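Local coordinates for kinase-associated protein B (Bacillus cereus, PDB 1Y71) that is of unknown molecular function but is probably a kinase-associated protein with an SH3-like fold, at residues N75-E78 / Q79-K82; Q122-K125 / K126-L130. All blocks are in the same frame, centred on the assembly; numbering follows the deposited sequence.

Interaction 1: N75-E78 / Q79-K82; sequences NIPE and QMVK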
ATOM      1  N   ASN B  75      18.830  -3.040  -4.040  1.00 29.77           N
ATOM      2  CA  ASN B  75      19.232  -2.894  -5.426  1.00 29.65           C
ATOM      3  C   ASN B  75      18.695  -4.014  -6.313  1.00 28.50           C
ATOM      4  O   ASN B  75      18.888  -5.195  -6.021  1.00 27.80           O
ATOM      5  CB  ASN B  75      20.749  -2.844  -5.521  1.00 30.56           C
ATOM      6  CG  ASN B  75      21.222  -2.473  -6.904  1.00 35.16           C
ATOM      7  OD1 ASN B  75      20.691  -1.538  -7.519  1.00 42.38           O
ATOM      8  ND2 ASN B  75      22.240  -3.167  -7.396  1.00 39.30           N
ATOM      9  N   ILE B  76      18.015  -3.629  -7.394  1.00 28.05           N
ATOM     10  CA  ILE B  76      17.399  -4.602  -8.308  1.00 28.30           C
ATOM     11  C   ILE B  76      17.794  -4.287  -9.734  1.00 28.10           C
ATOM     12  O   ILE B  76      17.619  -3.150 -10.184  1.00 28.18           O
ATOM     13  CB  ILE B  76      15.830  -4.658  -8.119  1.00 27.85           C
ATOM     14  CG1 ILE B  76      15.494  -5.042  -6.681  1.00 28.37           C
ATOM     15  CG2 ILE B  76      15.145  -5.669  -9.087  1.00 27.41           C
ATOM     16  CD1 ILE B  76      14.031  -5.042  -6.379  1.00 27.80           C
ATOM     17  N   PRO B  77      18.287  -5.306 -10.478  1.00 28.84           N
ATOM     18  CA  PRO B  77      18.677  -5.071 -11.873  1.00 28.80           C
ATOM     19  C   PRO B  77      17.462  -4.569 -12.655  1.00 28.79           C
ATOM     20  O   PRO B  77      16.328  -5.013 -12.397  1.00 26.68           O
ATOM     21  CB  PRO B  77      19.112  -6.463 -12.367  1.00 29.59           C
ATOM     22  CG  PRO B  77      19.384  -7.258 -11.143  1.00 28.67           C
ATOM     23  CD  PRO B  77      18.456  -6.720 -10.091  1.00 29.21           C
ATOM     24  N   GLU B  78      17.707  -3.679 -13.607  1.00 28.56           N
ATOM     25  CA  GLU B  78      16.640  -2.981 -14.331  1.00 30.63           C
ATOM     26  C   GLU B  78      15.679  -3.897 -15.118  1.00 29.78           C
ATOM     27  O   GLU B  78      14.520  -3.542 -15.327  1.00 30.06           O
ATOM     28  CB  GLU B  78      17.210  -1.861 -15.217  1.00 29.91           C
ATOM     29  CG  GLU B  78      17.916  -2.365 -16.473  1.00 33.96           C
ATOM     30  CD  GLU B  78      18.831  -1.320 -17.154  1.00 34.55           C
ATOM     31  OE1 GLU B  78      18.921  -0.157 -16.677  1.00 38.36           O
ATOM     32  OE2 GLU B  78      19.476  -1.693 -18.178  1.00 42.40           O
ATOM     33  N   GLN B  79      16.151  -5.070 -15.517  1.00 29.58           N
ATOM     34  CA  GLN B  79      15.346  -6.033 -16.296  1.00 29.89           C
ATOM     35  C   GLN B  79      14.259  -6.652 -15.432  1.00 28.46           C
ATOM     36  O   GLN B  79      13.267  -7.193 -15.949  1.00 27.92           O
ATOM     37  CB  GLN B  79      16.206  -7.207 -16.801  1.00 30.83           C
ATOM     38  CG  GLN B  79      17.661  -6.850 -17.096  1.00 35.15           C
ATOM     39  CD  GLN B  79      18.619  -7.328 -16.023  1.00 39.31           C
ATOM     40  OE1 GLN B  79      18.679  -8.517 -15.704  1.00 41.12           O
ATOM     41  NE2 GLN B  79      19.395  -6.410 -15.488  1.00 41.57           N
HETATM   42  N   MSE B  80      14.475  -6.596 -14.119  1.00 26.86           N
HETATM   43  CA  MSE B  80      13.601  -7.264 -13.164  1.00 25.53           C
HETATM   44  C   MSE B  80      12.641  -6.247 -12.531  1.00 24.57           C
HETATM   45  O   MSE B  80      11.927  -6.585 -11.585  1.00 22.92           O
HETATM   46  CB  MSE B  80      14.443  -7.982 -12.081  1.00 25.27           C
HETATM   47  CG  MSE B  80      15.550  -8.882 -12.666  1.00 27.69           C
HETATM   48 SE   MSE B  80      14.740 -10.230 -13.817  0.90 33.34          SE
HETATM   49  CE  MSE B  80      14.271 -11.548 -12.496  1.00 29.72           C
ATOM     50  N   VAL B  81      12.675  -5.008 -13.028  1.00 23.70           N
ATOM     51  CA  VAL B  81      11.803  -3.938 -12.543  1.00 23.51           C
ATOM     52  C   VAL B  81      10.732  -3.591 -13.601  1.00 24.45           C
ATOM     53  O   VAL B  81      11.045  -3.431 -14.798  1.00 24.44           O
ATOM     54  CB  VAL B  81      12.607  -2.657 -12.109  1.00 22.94           C
ATOM     55  CG1 VAL B  81      11.654  -1.549 -11.584  1.00 21.15           C
ATOM     56  CG2 VAL B  81      13.627  -2.988 -11.021  1.00 24.08           C
ATOM     57  N   LYS B  82       9.480  -3.473 -13.177  1.00 24.25           N
ATOM     58  CA  LYS B  82       8.385  -3.131 -14.108  1.00 24.95           C
ATOM     59  C   LYS B  82       7.456  -2.077 -13.490  1.00 25.01           C
ATOM     60  O   LYS B  82       7.205  -2.135 -12.289  1.00 23.12           O
ATOM     61  CB  LYS B  82       7.574  -4.388 -14.419  1.00 26.03           C
ATOM     62  CG  LYS B  82       6.857  -4.298 -15.738  1.00 31.29           C
ATOM     63  CD  LYS B  82       5.440  -4.847 -15.676  1.00 38.85           C
ATOM     64  CE  LYS B  82       5.370  -6.235 -16.287  1.00 40.87           C
ATOM     65  NZ  LYS B  82       6.152  -6.284 -17.565  1.00 44.63           N
TER
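I76 lays its CG2 methyl over CG2 of V81, the two carbons 3.6 Å apart, bringing together the end of the strand that enters a tight turn and the start of the one that leaves it. That turn is a single round of 3-10 helix between strands 73-77 and 81-83, the link that SH3-like barrels commonly place between their last two strands. The side chains of I76 and V81 meet at about a right angle. Because V81 CG1 stands anti to the backbone N (chi1 -179°), V81 CG2 is left beside that N, where it faces I76 and lies 3.6 Å from P77 O. I76 CG2 has a second neighbour in CB of the selenomethionine M80, 3.8 Å away, so one methyl meets both the last residue of the turn and the first of the next strand. Further out, the P77 ring passes M80 more loosely, while the M80 chain bends at chi2 and chi3.

Neighbouring strands cover the pair: I76 packs on V37 of strand 34-42, V81 on Y35 of the same strand and on V14 of strand 13-18. Two backbone bonds close the turn. M80 N gives its hydrogen to P77 O at 3.0 Å. The second bond is longer: V81 N reaches E78 O at 3.3 Å, 72° out of the carbonyl plane and steeper than the first.

Interaction 2: Q122-K125 / K126-L130; sequences QQLK and KDYKL
Q123 and D127, one helical turn apart, supply the polar side-chain contact at the end of helix 112-127. Q123 NE2 donates to D127 OD1 at 2.9 Å, with the oxygen close to the amide plane but approached from above the carboxylate plane, and the two planes are 49° apart. The Q123 chain, CG anti to the backbone N (chi1 -171°), bends at chi2 to bring its amide round to the aspartate.

Backbone bonds finish the helix. D127 N binds Q123 O and Y128 N binds L124 O, whereas K126 N has two weak bonds, to Q122 O and Q123 O. K129 then takes a positive phi of 85° in a Schellman motif: L130 N reaches back to K125 O at 3.1 Å, and K129 N to K126 O.

Apolar packing occupies another side, where L124 CD2 lies 4.0 Å from Y128 CZ. The tyrosine hydroxyl bonds to H45 NE2 and A67 N, and L95 of helix 91-104 also touches this side chain.

Chemically, the D127 carboxylate lies near the helix C-terminus with OD1 3.4 Å from Q123 O, two acceptors that would repel; the hydrogen donated by Q123 NE2 probably offsets part of this repulsion.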
ATOM      1  N   GLN B 122       6.111 -22.698   7.446  1.00 33.30           N
ATOM      2  CA  GLN B 122       5.282 -22.719   8.663  1.00 35.42           C
ATOM      3  C   GLN B 122       5.980 -21.965   9.810  1.00 35.70           C
ATOM      4  O   GLN B 122       5.355 -21.191  10.518  1.00 36.66           O
ATOM      5  CB  GLN B 122       4.911 -24.151   9.081  1.00 35.09           C
ATOM      6  CG  GLN B 122       3.871 -24.831   8.192  1.00 36.23           C
ATOM      7  CD  GLN B 122       3.699 -26.326   8.501  1.00 37.39           C
ATOM      8  OE1 GLN B 122       4.680 -27.086   8.591  1.00 41.67           O
ATOM      9  NE2 GLN B 122       2.443 -26.754   8.666  1.00 40.80           N
ATOM     10  N   GLN B 123       7.280 -22.177   9.960  1.00 36.61           N
ATOM     11  CA  GLN B 123       8.058 -21.460  10.962  1.00 37.41           C
ATOM     12  C   GLN B 123       8.173 -19.980  10.642  1.00 37.54           C
ATOM     13  O   GLN B 123       8.012 -19.134  11.543  1.00 37.95           O
ATOM     14  CB  GLN B 123       9.469 -22.045  11.105  1.00 37.62           C
ATOM     15  CG  GLN B 123      10.259 -21.471  12.296  1.00 38.96           C
ATOM     16  CD  GLN B 123       9.486 -21.558  13.608  1.00 41.50           C
ATOM     17  OE1 GLN B 123       8.901 -22.593  13.922  1.00 41.29           O
ATOM     18  NE2 GLN B 123       9.463 -20.455  14.372  1.00 41.88           N
ATOM     19  N   LEU B 124       8.494 -19.672   9.387  1.00 36.65           N
ATOM     20  CA  LEU B 124       8.608 -18.274   8.949  1.00 37.16           C
ATOM     21  C   LEU B 124       7.347 -17.483   9.301  1.00 36.90           C
ATOM     22  O   LEU B 124       7.422 -16.342   9.764  1.00 36.55           O
ATOM     23  CB  LEU B 124       8.886 -18.185   7.451  1.00 36.69           C
ATOM     24  CG  LEU B 124      10.328 -18.183   6.960  1.00 37.17           C
ATOM     25  CD1 LEU B 124      10.307 -18.070   5.474  1.00 36.02           C
ATOM     26  CD2 LEU B 124      11.125 -17.028   7.580  1.00 37.91           C
ATOM     27  N   LYS B 125       6.198 -18.121   9.100  1.00 37.21           N
ATOM     28  CA  LYS B 125       4.897 -17.556   9.437  1.00 38.28           C
ATOM     29  C   LYS B 125       4.839 -17.143  10.920  1.00 37.69           C
ATOM     30  O   LYS B 125       4.270 -16.105  11.264  1.00 37.35           O
ATOM     31  CB  LYS B 125       3.792 -18.567   9.112  1.00 37.92           C
ATOM     32  CG  LYS B 125       2.390 -18.086   9.478  1.00 40.14           C
ATOM     33  CD  LYS B 125       1.295 -19.048   9.038  1.00 40.46           C
ATOM     34  CE  LYS B 125      -0.067 -18.530   9.545  1.00 44.35           C
ATOM     35  NZ  LYS B 125      -1.218 -18.956   8.685  1.00 46.24           N
ATOM     36  N   LYS B 126       5.455 -17.948  11.784  1.00 37.73           N
ATOM     37  CA  LYS B 126       5.485 -17.636  13.211  1.00 37.72           C
ATOM     38  C   LYS B 126       6.478 -16.510  13.473  1.00 37.09           C
ATOM     39  O   LYS B 126       6.182 -15.579  14.222  1.00 37.65           O
ATOM     40  CB  LYS B 126       5.808 -18.890  14.026  1.00 38.36           C
ATOM     41  CG  LYS B 126       4.790 -19.994  13.818  1.00 40.89           C
ATOM     42  CD  LYS B 126       5.086 -21.211  14.704  1.00 45.60           C
ATOM     43  CE  LYS B 126       4.010 -22.280  14.563  1.00 47.05           C
ATOM     44  NZ  LYS B 126       4.485 -23.589  15.084  1.00 48.47           N
ATOM     45  N   ASP B 127       7.634 -16.579  12.812  1.00 35.74           N
ATOM     46  CA  ASP B 127       8.681 -15.577  12.960  1.00 34.58           C
ATOM     47  C   ASP B 127       8.241 -14.170  12.537  1.00 33.97           C
ATOM     48  O   ASP B 127       8.620 -13.179  13.159  1.00 32.58           O
ATOM     49  CB  ASP B 127       9.912 -15.991  12.173  1.00 34.26           C
ATOM     50  CG  ASP B 127      10.515 -17.301  12.672  1.00 35.50           C
ATOM     51  OD1 ASP B 127      10.165 -17.743  13.789  1.00 33.44           O
ATOM     52  OD2 ASP B 127      11.346 -17.875  11.941  1.00 34.85           O
ATOM     53  N   TYR B 128       7.439 -14.103  11.477  1.00 33.36           N
ATOM     54  CA  TYR B 128       6.929 -12.840  10.954  1.00 33.35           C
ATOM     55  C   TYR B 128       5.855 -12.174  11.824  1.00 35.48           C
ATOM     56  O   TYR B 128       5.479 -11.017  11.566  1.00 35.34           O
ATOM     57  CB  TYR B 128       6.300 -13.076   9.600  1.00 31.83           C
ATOM     58  CG  TYR B 128       7.255 -13.409   8.467  1.00 29.79           C
ATOM     59  CD1 TYR B 128       8.508 -12.821   8.376  1.00 27.13           C
ATOM     60  CD2 TYR B 128       6.840 -14.237   7.432  1.00 30.97           C
ATOM     61  CE1 TYR B 128       9.359 -13.104   7.297  1.00 29.34           C
ATOM     62  CE2 TYR B 128       7.675 -14.516   6.346  1.00 28.94           C
ATOM     63  CZ  TYR B 128       8.920 -13.950   6.288  1.00 28.85           C
ATOM     64  OH  TYR B 128       9.717 -14.252   5.207  1.00 29.43           O
ATOM     65  N   LYS B 129       5.329 -12.932  12.783  1.00 37.40           N
ATOM     66  CA  LYS B 129       4.240 -12.496  13.686  1.00 40.34           C
ATOM     67  C   LYS B 129       2.838 -12.697  13.102  1.00 41.78           C
ATOM     68  O   LYS B 129       1.885 -12.066  13.563  1.00 42.93           O
ATOM     69  CB  LYS B 129       4.430 -11.036  14.113  1.00 39.92           C
ATOM     70  CG  LYS B 129       5.057 -10.851  15.471  1.00 41.29           C
ATOM     71  CD  LYS B 129       6.364 -11.590  15.674  1.00 40.65           C
ATOM     72  CE  LYS B 129       6.592 -11.805  17.144  1.00 39.40           C
ATOM     73  NZ  LYS B 129       7.762 -12.659  17.411  1.00 40.07           N
ATOM     74  N   LEU B 130       2.710 -13.586  12.116  1.00 43.44           N
ATOM     75  CA  LEU B 130       1.427 -13.806  11.409  1.00 44.51           C
ATOM     76  C   LEU B 130       0.722 -15.127  11.779  1.00 45.78           C
ATOM     77  O   LEU B 130       1.302 -16.033  12.420  1.00 46.79           O
ATOM     78  CB  LEU B 130       1.632 -13.761   9.887  1.00 43.78           C
ATOM     79  CG  LEU B 130       2.712 -12.851   9.292  1.00 42.41           C
ATOM     80  CD1 LEU B 130       3.024 -13.245   7.856  1.00 40.69           C
ATOM     81  CD2 LEU B 130       2.310 -11.392   9.363  1.00 41.89           C
ATOM     82  OXT LEU B 130      -0.454 -15.328  11.419  1.00 46.08           O
TER

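Interactions 1 and 2 illustrate two ways of ending secondary structure: residues 75-82 turn one strand into the next through a 3-10 turn, whereas residues 122-130 stop a helix with a Schellman motif. They lie on opposite sides of the chain's centre, their own centres 28 Å apart and their nearest atoms about 15 Å apart, so neither touches the other. Between them the chain completes strand 81-83 and then runs through helix 91-104 into helix 112-127. Interaction 1 thus belongs to the sheet and interaction 2 to the helical pair, where L95 meets Y128 and L130, T92 meets L130 and L99 meets K125. With no active site or ligand established, both are best read as structural packing.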